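PDB 3A5V: alpha-galactosidase from Umbelopsis vinacea, which hydrolyses terminal alpha-galactosyl residues from galactosides, as a tetrameric glycoside hydrolase of family 27. Local coordinates for residues A[292-304]-A[313-325]. Residues are numbered along the deposited sequence; the frame is centred on the assembly and turned at random.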
loop_
_atom_site.group_PDB
_atom_site.type_symbol
_atom_site.label_atom_id
_atom_site.label_comp_id
_atom_site.label_asym_id
_atom_site.label_seq_id
_atom_site.Cartn_x
_atom_site.Cartn_y
_atom_site.Cartn_z
ATOM N N ALA A 292 -23.870 -8.000 -30.128
ATOM C CA ALA A 292 -25.115 -7.754 -29.391
ATOM C C ALA A 292 -25.000 -8.009 -27.882
ATOM O O ALA A 292 -25.756 -7.444 -27.091
ATOM C CB ALA A 292 -26.255 -8.595 -29.997
ATOM N N VAL A 293 -24.071 -8.880 -27.476
ATOM C CA VAL A 293 -23.830 -9.068 -26.031
ATOM C C VAL A 293 -23.181 -7.813 -25.435
ATOM O O VAL A 293 -23.613 -7.317 -24.390
ATOM C CB VAL A 293 -22.944 -10.328 -25.746
ATOM C CG1 VAL A 293 -22.432 -10.324 -24.280
ATOM C CG2 VAL A 293 -23.725 -11.606 -26.061
ATOM N N ASN A 294 -22.143 -7.306 -26.106
ATOM C CA ASN A 294 -21.448 -6.086 -25.677
ATOM C C ASN A 294 -22.401 -4.885 -25.653
ATOM O O ASN A 294 -22.357 -4.048 -24.745
ATOM C CB ASN A 294 -20.235 -5.818 -26.602
ATOM C CG ASN A 294 -19.435 -4.558 -26.201
ATOM O OD1 ASN A 294 -19.561 -3.509 -26.829
ATOM N ND2 ASN A 294 -18.600 -4.674 -25.159
ATOM N N GLN A 295 -23.300 -4.852 -26.633
ATOM C CA GLN A 295 -24.206 -3.716 -26.835
ATOM C C GLN A 295 -25.564 -3.934 -26.162
ATOM O O GLN A 295 -26.505 -3.166 -26.387
ATOM C CB GLN A 295 -24.382 -3.478 -28.345
ATOM C CG GLN A 295 -23.061 -3.083 -29.026
ATOM C CD GLN A 295 -22.552 -1.724 -28.557
ATOM O OE1 GLN A 295 -23.201 -0.700 -28.793
ATOM N NE2 GLN A 295 -21.392 -1.707 -27.870
ATOM N N ASP A 296 -25.660 -4.974 -25.337
ATOM C CA ASP A 296 -26.931 -5.323 -24.676
ATOM C C ASP A 296 -27.548 -4.200 -23.827
ATOM O O ASP A 296 -26.854 -3.535 -23.049
ATOM C CB ASP A 296 -26.768 -6.584 -23.816
ATOM C CG ASP A 296 -28.059 -6.981 -23.135
ATOM O OD1 ASP A 296 -28.925 -7.584 -23.803
ATOM O OD2 ASP A 296 -28.221 -6.657 -21.939
ATOM N N SER A 297 -28.868 -4.033 -23.943
ATOM C CA SER A 297 -29.592 -2.948 -23.255
ATOM C C SER A 297 -29.618 -3.003 -21.725
ATOM O O SER A 297 -29.926 -1.996 -21.077
ATOM C CB SER A 297 -31.026 -2.829 -23.811
ATOM O OG SER A 297 -31.749 -4.007 -23.516
ATOM N N SER A 298 -29.301 -4.153 -21.132
ATOM C CA SER A 298 -29.172 -4.223 -19.674
ATOM C C SER A 298 -27.853 -3.653 -19.154
ATOM O O SER A 298 -27.708 -3.465 -17.949
ATOM C CB SER A 298 -29.375 -5.655 -19.159
ATOM O OG SER A 298 -30.693 -6.075 -19.466
ATOM N N PHE A 299 -26.881 -3.402 -20.049
ATOM C CA PHE A 299 -25.638 -2.680 -19.667
ATOM C C PHE A 299 -24.846 -3.299 -18.509
ATOM O O PHE A 299 -24.173 -2.571 -17.774
ATOM C CB PHE A 299 -25.971 -1.235 -19.259
ATOM C CG PHE A 299 -26.734 -0.494 -20.287
ATOM C CD1 PHE A 299 -26.360 -0.548 -21.601
ATOM C CD2 PHE A 299 -27.824 0.238 -19.948
ATOM C CE1 PHE A 299 -27.066 0.103 -22.518
ATOM C CE2 PHE A 299 -28.497 0.880 -20.873
ATOM C CZ PHE A 299 -28.116 0.815 -22.154
ATOM N N SER A 300 -24.904 -4.621 -18.375
ATOM C CA SER A 300 -24.326 -5.304 -17.230
ATOM C C SER A 300 -23.156 -6.182 -17.670
ATOM O O SER A 300 -23.344 -7.043 -18.524
ATOM C CB SER A 300 -25.409 -6.189 -16.599
ATOM O OG SER A 300 -24.986 -6.670 -15.347
ATOM N N PRO A 301 -21.950 -5.979 -17.094
ATOM C CA PRO A 301 -20.877 -6.939 -17.363
ATOM C C PRO A 301 -21.225 -8.334 -16.828
ATOM O O PRO A 301 -21.931 -8.460 -15.811
ATOM C CB PRO A 301 -19.679 -6.385 -16.559
ATOM C CG PRO A 301 -19.967 -4.943 -16.369
ATOM C CD PRO A 301 -21.490 -4.873 -16.228
ATOM N N ALA A 302 -20.711 -9.372 -17.484
ATOM C CA ALA A 302 -20.817 -10.726 -16.920
ATOM C C ALA A 302 -19.889 -10.808 -15.700
ATOM O O ALA A 302 -18.839 -10.156 -15.687
ATOM C CB ALA A 302 -20.444 -11.800 -17.976
ATOM N N ASN A 303 -20.284 -11.586 -14.685
ATOM C CA ASN A 303 -19.483 -11.779 -13.468
ATOM C C ASN A 303 -18.719 -13.098 -13.503
ATOM O O ASN A 303 -19.236 -14.077 -14.032
ATOM C CB ASN A 303 -20.394 -11.781 -12.216
ATOM C CG ASN A 303 -21.226 -10.517 -12.105
ATOM O OD1 ASN A 303 -22.471 -10.553 -12.047
ATOM N ND2 ASN A 303 -20.553 -9.393 -12.105
ATOM N N ARG A 304 -17.509 -13.140 -12.928
ATOM C CA ARG A 304 -16.796 -14.416 -12.815
ATOM C C ARG A 304 -17.324 -15.190 -11.583
ATOM O O ARG A 304 -17.126 -14.777 -10.438
ATOM C CB ARG A 304 -15.264 -14.228 -12.760
ATOM C CG ARG A 304 -14.481 -15.558 -12.773
ATOM C CD ARG A 304 -13.024 -15.377 -13.191
ATOM N NE ARG A 304 -12.152 -14.931 -12.103
ATOM C CZ ARG A 304 -10.887 -14.524 -12.267
ATOM N NH1 ARG A 304 -10.336 -14.461 -13.481
ATOM N NH2 ARG A 304 -10.181 -14.139 -11.214
ATOM N N LEU A 313 -15.698 -19.721 -14.966
ATOM C CA LEU A 313 -17.094 -19.580 -15.410
ATOM C C LEU A 313 -17.518 -18.114 -15.267
ATOM O O LEU A 313 -17.310 -17.513 -14.205
ATOM C CB LEU A 313 -18.032 -20.449 -14.549
ATOM C CG LEU A 313 -19.548 -20.278 -14.785
ATOM C CD1 LEU A 313 -19.913 -20.733 -16.196
ATOM C CD2 LEU A 313 -20.392 -21.017 -13.735
ATOM N N PHE A 314 -18.111 -17.557 -16.324
ATOM C CA PHE A 314 -18.710 -16.223 -16.274
ATOM C C PHE A 314 -20.211 -16.323 -16.548
ATOM O O PHE A 314 -20.660 -17.172 -17.343
ATOM C CB PHE A 314 -18.087 -15.284 -17.319
ATOM C CG PHE A 314 -16.629 -14.955 -17.070
ATOM C CD1 PHE A 314 -15.620 -15.878 -17.375
ATOM C CD2 PHE A 314 -16.268 -13.705 -16.563
ATOM C CE1 PHE A 314 -14.262 -15.562 -17.153
ATOM C CE2 PHE A 314 -14.928 -13.377 -16.342
ATOM C CZ PHE A 314 -13.920 -14.313 -16.640
ATOM N N SER A 315 -20.968 -15.442 -15.908
ATOM C CA SER A 315 -22.421 -15.411 -16.062
ATOM C C SER A 315 -22.916 -13.986 -15.876
ATOM O O SER A 315 -22.530 -13.315 -14.909
ATOM C CB SER A 315 -23.069 -16.323 -15.010
ATOM O OG SER A 315 -24.476 -16.234 -15.065
ATOM N N GLY A 316 -23.793 -13.530 -16.779
ATOM C CA GLY A 316 -24.356 -12.195 -16.676
ATOM C C GLY A 316 -25.740 -12.060 -17.276
ATOM O O GLY A 316 -26.099 -12.799 -18.167
ATOM N N ASN A 317 -26.524 -11.107 -16.793
ATOM C CA ASN A 317 -27.832 -10.853 -17.410
ATOM C C ASN A 317 -27.754 -10.111 -18.732
ATOM O O ASN A 317 -26.904 -9.210 -18.920
ATOM C CB ASN A 317 -28.685 -9.977 -16.485
ATOM C CG ASN A 317 -28.807 -10.540 -15.093
ATOM O OD1 ASN A 317 -28.175 -10.043 -14.165
ATOM N ND2 ASN A 317 -29.610 -11.584 -14.939
ATOM N N LEU A 318 -28.681 -10.487 -19.613
ATOM C CA LEU A 318 -28.944 -9.799 -20.870
ATOM C C LEU A 318 -30.429 -9.396 -20.888
ATOM O O LEU A 318 -31.174 -9.715 -19.951
ATOM C CB LEU A 318 -28.609 -10.711 -22.054
ATOM C CG LEU A 318 -27.168 -11.229 -22.205
ATOM C CD1 LEU A 318 -27.094 -12.254 -23.342
ATOM C CD2 LEU A 318 -26.174 -10.085 -22.422
ATOM N N ALA A 319 -30.852 -8.693 -21.935
ATOM C CA ALA A 319 -32.216 -8.139 -22.003
ATOM C C ALA A 319 -33.267 -9.266 -22.033
ATOM O O ALA A 319 -32.956 -10.408 -22.395
ATOM C CB ALA A 319 -32.353 -7.241 -23.247
ATOM N N ASN A 320 -34.494 -8.955 -21.616
ATOM C CA ASN A 320 -35.626 -9.899 -21.749
ATOM C C ASN A 320 -35.420 -11.226 -21.027
ATOM O O ASN A 320 -35.754 -12.313 -21.550
ATOM C CB ASN A 320 -35.947 -10.139 -23.225
ATOM C CG ASN A 320 -36.101 -8.850 -23.995
ATOM O OD1 ASN A 320 -35.508 -8.674 -25.066
ATOM N ND2 ASN A 320 -36.862 -7.915 -23.438
ATOM N N ASN A 321 -34.862 -11.122 -19.825
ATOM C CA ASN A 321 -34.677 -12.262 -18.939
ATOM C C ASN A 321 -33.753 -13.349 -19.515
ATOM O O ASN A 321 -33.882 -14.524 -19.171
ATOM C CB ASN A 321 -36.058 -12.839 -18.554
ATOM C CG ASN A 321 -36.062 -13.513 -17.210
ATOM O OD1 ASN A 321 -35.295 -13.159 -16.314
ATOM N ND2 ASN A 321 -36.939 -14.504 -17.054
ATOM N N THR A 322 -32.834 -12.976 -20.403
ATOM C CA THR A 322 -31.885 -13.955 -20.933
ATOM C C THR A 322 -30.546 -13.822 -20.182
ATOM O O THR A 322 -30.378 -12.896 -19.381
ATOM C CB THR A 322 -31.717 -13.850 -22.467
ATOM O OG1 THR A 322 -31.200 -12.558 -22.805
ATOM C CG2 THR A 322 -33.091 -14.073 -23.192
ATOM N N GLN A 323 -29.626 -14.759 -20.416
ATOM C CA GLN A 323 -28.361 -14.810 -19.657
ATOM C C GLN A 323 -27.218 -15.120 -20.586
ATOM O O GLN A 323 -27.350 -15.980 -21.465
ATOM C CB GLN A 323 -28.418 -15.906 -18.582
ATOM C CG GLN A 323 -27.379 -15.783 -17.422
ATOM C CD GLN A 323 -27.768 -14.727 -16.383
ATOM O OE1 GLN A 323 -28.832 -14.122 -16.465
ATOM N NE2 GLN A 323 -26.889 -14.487 -15.421
ATOM N N VAL A 324 -26.089 -14.448 -20.392
ATOM C CA VAL A 324 -24.874 -14.853 -21.100
ATOM C C VAL A 324 -24.062 -15.749 -20.158
ATOM O O VAL A 324 -23.972 -15.476 -18.957
ATOM C CB VAL A 324 -24.044 -13.646 -21.662
ATOM C CG1 VAL A 324 -23.466 -12.782 -20.526
ATOM C CG2 VAL A 324 -22.910 -14.148 -22.586
ATOM N N VAL A 325 -23.528 -16.839 -20.697
ATOM C CA VAL A 325 -22.699 -17.769 -19.930
ATOM C C VAL A 325 -21.449 -18.072 -20.731
ATOM O O VAL A 325 -21.527 -18.382 -21.923
ATOM C CB VAL A 325 -23.464 -19.072 -19.536
ATOM C CG1 VAL A 325 -22.535 -20.095 -18.853
ATOM C CG2 VAL A 325 -24.636 -18.729 -18.595
HETATM O O HOH W 1 -26.162 -6.838 -20.277
HETATM O O HOH W 2 -31.737 -7.662 -17.647
HETATM O O HOH W 3 -24.003 -9.705 -18.752
HETATM O O HOH W 4 -24.588 -9.191 -15.170
HETATM O O HOH W 5 -23.922 -13.127 -12.524
#
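Phe314 lies under the aliphatic part of Arg304: CB of Arg304 sits over one ring face, 4.1 Å from the ring centroid and 27° off its normal, a CH-pi contact. With CG anti to the backbone N (chi1 -175°), the arginine chain runs on across the ring, its CD 3.7 Å from Phe314 CZ, before a bend at chi3 takes the guanidinium away to Asn222 and Gln312. Ile221 and Val225 of helix 217-227 also pack on Phe314. Arg304 and Phe314 form a non-hydrogen-bonded pair of the antiparallel hairpin made by strands 303-308 and 311-318, which opens the C-terminal beta-sandwich domain at its junction with the catalytic (beta/alpha)8 barrel. The next pair, Asn303 and Ser315, is hydrogen-bonded both ways, Asn303 N to Ser315 O at 2.8 Å and Ser315 N to Asn303 O at 2.9 Å. Ala302 then packs its CA against Gly316 CA, 3.8 Å away; past this point waters bridge Ser300 to Asn317. At the far end Leu318 lays CD2 against CB of Asp296, 3.8 Å away, and against Val293 CG1 at 4.2 Å. Asp296 OD1 accepts Ala319 N on its syn side (2.9 Å), while OD2 takes Ser298 N from above the carboxylate plane, closing an Asx turn. With Asp296 replaced by an alanine, the amides of Ser298 and Ala319 would probably both lose their carboxylate acceptor, and the 296-299 turn its tie to Ala319, beside a bound polyether molecule.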